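Local coordinates for D-isomer specific 2-hydroxyacid dehydrogenase family protein (Desulfovibrio vulgaris, PDB 5TX7) that probably catalyses the NAD-dependent oxidation or reduction of a D-2-hydroxyacid or its 2-oxoacid counterpart, working as a dimer, at residues A109-L114 against E144-K149; A127-Q132 against W136-S141. One frame throughout, in Å; residues are numbered along the deposited sequence.

Overall arrangement
Read from the N terminus, the chain builds a parallel five-stranded sheet and then runs along helix 100-116, which packs on the NAD-binding sheet and carries the first segment of interaction 1. It next runs out through helix 118-126 into a projecting arm. There interaction 2 closes a tight turn of the chain, bringing 127-132 against 136-141 with three residues between them. The chain then returns to 144-149, which meets helix 100-116 and so closes the wider loop of interaction 1 just before strand 150-154 begins the seven-stranded parallel sheet. The smaller loop thus sits within the larger, their centres about 21 Å apart, and both contacts touch the second subunit.

Interaction 1: A109-L114 against E144-K149; sequences ALLLEL and EELTGK
Leu146 packs its forked tip against Leu111 and Leu112, two neighbours on helix 100-116. Its CB points toward the helix, and with CG anti to the carbonyl carbon (chi1 -60°) the fork ends with CD1 between Leu111 and Leu112 and CD2 on Leu111. Leu146 CD1 lies 3.9 Å from CD2 of Leu111 and 4.0 Å from CD2 of Leu112. CD2 of Leu146 lies 3.9 Å from CD2 of Leu111, with Leu111 CG behind. Leu111 and Leu146 therefore meet tip to tip, whereas Leu112 comes in at a slant. Leucine suits all three buried places, since a branched apolar end can fill a joint that needs no directed bond. Leu170 and Met172 also touch Leu146.

Segment 144-149 leads into strand 150-154, the first of the Rossmann-type NAD-binding sheet, which is followed by a glycine-rich sequence consistent with a dinucleotide-binding loop. A type II beta turn from Leu146 to Lys149 makes the approach, closed by Lys149 N to Leu146 O at 3.0 Å; Gly148 readily adopts the positive phi of 77° that this turn demands. The extended side chain of Lys149 reaches back to Glu144, where NZ forms a salt bridge with OE2 at 3.0 Å, on that oxygen's anti lone pair. The other carboxylate oxygen of Glu144 bonds to Tyr232 OH, while Gln105 of the second subunit accepts a hydrogen bond from Leu146 N.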
loop_
_atom_site.group_PDB
_atom_site.type_symbol
_atom_site.label_atom_id
_atom_site.label_comp_id
_atom_site.label_asym_id
_atom_site.label_seq_id
_atom_site.Cartn_x
_atom_site.Cartn_y
_atom_site.Cartn_z
ATOM N N ALA A 109 -0.884 -3.919 1.161
ATOM C CA ALA A 109 -2.107 -3.210 0.800
ATOM C C ALA A 109 -3.095 -3.224 1.982
ATOM O O ALA A 109 -3.677 -2.197 2.319
ATOM C CB ALA A 109 -2.743 -3.818 -0.429
ATOM N N LEU A 110 -3.253 -4.367 2.636
ATOM C CA LEU A 110 -4.127 -4.442 3.832
ATOM C C LEU A 110 -3.577 -3.591 4.990
ATOM O O LEU A 110 -4.300 -2.799 5.599
ATOM C CB LEU A 110 -4.289 -5.887 4.298
ATOM C CG LEU A 110 -5.035 -6.816 3.329
ATOM C CD1 LEU A 110 -4.791 -8.269 3.685
ATOM C CD2 LEU A 110 -6.526 -6.566 3.324
ATOM N N LEU A 111 -2.284 -3.752 5.265
ATOM C CA LEU A 111 -1.647 -3.079 6.392
ATOM C C LEU A 111 -1.630 -1.555 6.262
ATOM O O LEU A 111 -1.853 -0.849 7.243
ATOM C CB LEU A 111 -0.231 -3.595 6.559
ATOM C CG LEU A 111 0.633 -2.996 7.668
ATOM C CD1 LEU A 111 -0.062 -3.243 8.996
ATOM C CD2 LEU A 111 2.012 -3.606 7.628
ATOM N N LEU A 112 -1.342 -1.050 5.070
ATOM C CA LEU A 112 -1.301 0.389 4.836
ATOM C C LEU A 112 -2.671 1.032 4.798
ATOM O O LEU A 112 -2.802 2.203 5.175
ATOM C CB LEU A 112 -0.526 0.730 3.559
ATOM C CG LEU A 112 0.984 0.569 3.682
ATOM C CD1 LEU A 112 1.620 0.680 2.303
ATOM C CD2 LEU A 112 1.558 1.605 4.620
ATOM N N GLU A 113 -3.684 0.287 4.367
ATOM C CA GLU A 113 -5.048 0.777 4.479
ATOM C C GLU A 113 -5.448 0.849 5.940
ATOM O O GLU A 113 -6.159 1.781 6.300
ATOM C CB GLU A 113 -6.041 -0.041 3.645
ATOM C CG GLU A 113 -7.507 0.413 3.719
ATOM C CD GLU A 113 -7.843 1.795 3.162
ATOM O OE1 GLU A 113 -7.074 2.375 2.342
ATOM O OE2 GLU A 113 -8.945 2.294 3.555
ATOM N N LEU A 114 -5.015 -0.090 6.773
ATOM C CA LEU A 114 -5.289 0.026 8.214
ATOM C C LEU A 114 -4.526 1.237 8.830
ATOM O O LEU A 114 -5.045 1.912 9.715
ATOM C CB LEU A 114 -4.939 -1.258 8.957
ATOM C CG LEU A 114 -5.801 -2.491 8.633
ATOM C CD1 LEU A 114 -5.125 -3.813 8.981
ATOM C CD2 LEU A 114 -7.143 -2.416 9.343
ATOM N N GLU A 144 -0.491 6.458 10.578
ATOM C CA GLU A 144 0.486 5.678 11.336
ATOM C C GLU A 144 1.590 5.219 10.389
ATOM O O GLU A 144 1.343 4.735 9.288
ATOM C CB GLU A 144 -0.184 4.504 12.059
ATOM C CG GLU A 144 0.399 4.200 13.437
ATOM C CD GLU A 144 -0.362 3.119 14.208
ATOM O OE1 GLU A 144 -1.607 3.091 14.153
ATOM O OE2 GLU A 144 0.283 2.295 14.895
ATOM N N GLU A 145 2.817 5.402 10.859
ATOM C CA GLU A 145 4.022 5.106 10.112
ATOM C C GLU A 145 4.465 3.719 10.535
ATOM O O GLU A 145 4.343 3.374 11.715
ATOM C CB GLU A 145 5.082 6.126 10.490
ATOM C CG GLU A 145 5.972 6.590 9.365
ATOM C CD GLU A 145 6.982 7.631 9.851
ATOM O OE1 GLU A 145 8.088 7.204 10.242
ATOM O OE2 GLU A 145 6.669 8.857 9.886
ATOM N N LEU A 146 4.971 2.923 9.594
ATOM C CA LEU A 146 5.526 1.605 9.946
ATOM C C LEU A 146 6.948 1.682 10.500
ATOM O O LEU A 146 7.397 0.732 11.138
ATOM C CB LEU A 146 5.460 0.663 8.756
ATOM C CG LEU A 146 4.042 0.414 8.216
ATOM C CD1 LEU A 146 4.079 -0.417 6.953
ATOM C CD2 LEU A 146 3.133 -0.267 9.232
ATOM N N THR A 147 7.627 2.815 10.334
ATOM C CA THR A 147 9.017 2.966 10.765
ATOM C C THR A 147 9.203 2.651 12.222
ATOM O O THR A 147 8.446 3.129 13.048
ATOM C CB THR A 147 9.541 4.389 10.526
ATOM O OG1 THR A 147 9.130 4.813 9.230
ATOM C CG2 THR A 147 11.063 4.432 10.573
ATOM N N GLY A 148 10.194 1.809 12.508
ATOM C CA GLY A 148 10.498 1.372 13.862
ATOM C C GLY A 148 9.589 0.308 14.473
ATOM O O GLY A 148 9.881 -0.168 15.563
ATOM N N LYS A 149 8.505 -0.065 13.797
ATOM C CA LYS A 149 7.691 -1.193 14.238
ATOM C C LYS A 149 8.373 -2.523 13.889
ATOM O O LYS A 149 9.219 -2.575 13.002
ATOM C CB LYS A 149 6.295 -1.167 13.600
ATOM C CG LYS A 149 5.408 0.022 13.925
ATOM C CD LYS A 149 3.967 -0.306 13.512
ATOM C CE LYS A 149 2.918 0.720 13.922
ATOM N NZ LYS A 149 3.172 1.413 15.222
#

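Interaction 2: A127-Q132 against W136-S141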
loop_
_atom_site.group_PDB
_atom_site.type_symbol
_atom_site.label_atom_id
_atom_site.label_comp_id
_atom_site.label_asym_id
_atom_site.label_seq_id
_atom_site.Cartn_x
_atom_site.Cartn_y
_atom_site.Cartn_z
ATOM N N ALA A 127 -17.920 13.073 0.303
ATOM C CA ALA A 127 -19.040 13.552 1.128
ATOM C C ALA A 127 -18.889 15.026 1.581
ATOM O O ALA A 127 -19.685 15.501 2.395
ATOM C CB ALA A 127 -19.212 12.647 2.342
ATOM N N GLY A 128 -17.864 15.730 1.084
ATOM C CA GLY A 128 -17.651 17.150 1.372
ATOM C C GLY A 128 -16.908 17.474 2.661
ATOM O O GLY A 128 -17.040 18.581 3.190
ATOM N N ALA A 129 -16.115 16.529 3.163
ATOM C CA ALA A 129 -15.477 16.683 4.480
ATOM C C ALA A 129 -14.314 17.677 4.480
ATOM O O ALA A 129 -14.008 18.280 5.517
ATOM C CB ALA A 129 -15.002 15.341 4.996
ATOM N N TRP A 130 -13.674 17.846 3.323
ATOM C CA TRP A 130 -12.548 18.769 3.182
ATOM C C TRP A 130 -13.051 20.231 3.199
ATOM O O TRP A 130 -12.442 21.079 3.847
ATOM C CB TRP A 130 -11.742 18.459 1.905
ATOM C CG TRP A 130 -10.281 18.881 1.933
ATOM C CD1 TRP A 130 -9.680 19.708 2.834
ATOM C CD2 TRP A 130 -9.264 18.530 0.976
ATOM N NE1 TRP A 130 -8.354 19.872 2.518
ATOM C CE2 TRP A 130 -8.072 19.168 1.380
ATOM C CE3 TRP A 130 -9.245 17.736 -0.181
ATOM C CZ2 TRP A 130 -6.869 19.036 0.677
ATOM C CZ3 TRP A 130 -8.041 17.598 -0.882
ATOM C CH2 TRP A 130 -6.872 18.248 -0.446
ATOM N N THR A 131 -14.160 20.509 2.506
ATOM C CA THR A 131 -14.845 21.821 2.594
ATOM C C THR A 131 -15.371 22.115 4.011
ATOM O O THR A 131 -15.228 23.229 4.516
ATOM C CB THR A 131 -16.046 21.929 1.618
ATOM O OG1 THR A 131 -16.922 20.812 1.807
ATOM C CG2 THR A 131 -15.586 21.941 0.160
ATOM N N GLN A 132 -15.983 21.108 4.634
ATOM C CA GLN A 132 -16.518 21.235 5.997
ATOM C C GLN A 132 -15.424 21.384 7.055
ATOM O O GLN A 132 -15.691 21.905 8.129
ATOM C CB GLN A 132 -17.417 20.040 6.352
ATOM C CG GLN A 132 -18.743 20.011 5.610
ATOM N N TRP A 136 -7.000 23.493 6.710
ATOM C CA TRP A 136 -6.472 23.144 5.358
ATOM C C TRP A 136 -6.328 21.642 5.038
ATOM O O TRP A 136 -6.347 21.238 3.869
ATOM C CB TRP A 136 -5.123 23.849 5.103
ATOM C CG TRP A 136 -4.029 23.505 6.087
ATOM C CD1 TRP A 136 -3.837 24.058 7.321
ATOM C CD2 TRP A 136 -2.974 22.544 5.915
ATOM N NE1 TRP A 136 -2.740 23.500 7.930
ATOM C CE2 TRP A 136 -2.194 22.563 7.096
ATOM C CE3 TRP A 136 -2.609 21.671 4.877
ATOM C CZ2 TRP A 136 -1.069 21.756 7.271
ATOM C CZ3 TRP A 136 -1.484 20.853 5.050
ATOM C CH2 TRP A 136 -0.725 20.908 6.242
ATOM N N CYS A 137 -6.144 20.832 6.074
ATOM C CA CYS A 137 -6.166 19.379 5.945
ATOM C C CYS A 137 -6.963 18.798 7.104
ATOM O O CYS A 137 -7.385 19.526 8.004
ATOM C CB CYS A 137 -4.742 18.847 5.990
ATOM S SG CYS A 137 -3.893 19.192 7.543
ATOM N N PHE A 138 -7.177 17.487 7.073
ATOM C CA PHE A 138 -7.831 16.778 8.179
ATOM C C PHE A 138 -7.538 15.276 8.104
ATOM O O PHE A 138 -7.037 14.784 7.095
ATOM C CB PHE A 138 -9.355 17.022 8.182
ATOM C CG PHE A 138 -10.095 16.248 7.123
ATOM C CD1 PHE A 138 -10.186 16.728 5.816
ATOM C CD2 PHE A 138 -10.666 15.014 7.422
ATOM C CE1 PHE A 138 -10.834 15.999 4.838
ATOM C CE2 PHE A 138 -11.300 14.277 6.441
ATOM C CZ PHE A 138 -11.392 14.771 5.149
ATOM N N TRP A 139 -7.875 14.565 9.178
ATOM C CA TRP A 139 -7.853 13.104 9.190
ATOM C C TRP A 139 -8.829 12.603 10.252
ATOM O O TRP A 139 -8.835 13.092 11.372
ATOM C CB TRP A 139 -6.424 12.527 9.367
ATOM C CG TRP A 139 -5.646 13.005 10.571
ATOM C CD1 TRP A 139 -5.648 12.462 11.833
ATOM C CD2 TRP A 139 -4.726 14.100 10.614
ATOM N NE1 TRP A 139 -4.798 13.170 12.659
ATOM C CE2 TRP A 139 -4.225 14.182 11.936
ATOM C CE3 TRP A 139 -4.282 15.032 9.663
ATOM C CZ2 TRP A 139 -3.304 15.156 12.327
ATOM C CZ3 TRP A 139 -3.379 16.004 10.051
ATOM C CH2 TRP A 139 -2.892 16.053 11.373
ATOM N N ASP A 140 -9.710 11.695 9.843
ATOM C CA ASP A 140 -10.605 10.949 10.740
ATOM C C ASP A 140 -9.946 9.731 11.391
ATOM O O ASP A 140 -10.533 9.089 12.252
ATOM C CB ASP A 140 -11.869 10.502 9.977
ATOM C CG ASP A 140 -12.698 11.680 9.429
ATOM O OD1 ASP A 140 -12.412 12.867 9.755
ATOM O OD2 ASP A 140 -13.648 11.392 8.670
ATOM N N SER A 141 -8.721 9.422 10.994
ATOM C CA SER A 141 -8.021 8.254 11.500
ATOM C C SER A 141 -6.574 8.655 11.601
ATOM O O SER A 141 -6.013 9.116 10.603
ATOM C CB SER A 141 -8.183 7.102 10.506
ATOM O OG SER A 141 -7.925 5.862 11.114
#
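Trp130 is gripped at its edge by a backbone carbonyl and approached at its face by Phe138. Its indole NE1 donates to Trp136 O at 2.8 Å, with an almost straight N-H...O angle of 172°. The oxygen lies close to the indole plane, although NE1 stands above the carbonyl plane. With CG anti to the backbone N (chi1 -154°), the indole reaches out to this carbonyl, and tryptophan suits the place because it offers both an N-H and a broad face for Phe138. Phe138, flat and wholly apolar, turns its edge toward the face of the five-membered ring in an offset edge-to-face pair, the centroids 5.8 Å apart and the planes at 64°. Its CE1 also comes 3.9 Å from Trp130 CB, and its CZ packs 3.7 Å from Ala129 CB. Ala129 O lies over one phenyl face. A small methyl suits Ala129, so close to an aromatic rim.

Beyond these contacts, Gly128 sets the turn of chain. Its positive phi, easily reached without a side chain, makes it the C-prime residue of a Schellman motif ending helix 118-126, and it is also the N-cap of helix 129-132. Gly128 O accepts from Gln132 N and Thr131 OG1, two bonds at the start of the short helix. Asp140 ties the returning loop to Arg124 of helix 118-126 by a salt bridge. At the subunit interface, Trp136 meets Lys53 by a cation-pi contact and His286 edge-to-face, both of the second subunit, as expected of an arm that reaches across a dimer.

Chemically, the straight indole bond satisfies the only polar atom of the buried Trp130 side chain and, with Phe138, helps to fix its rotation; the contacts of Phe138 itself are mainly apolar or aromatic and less directional.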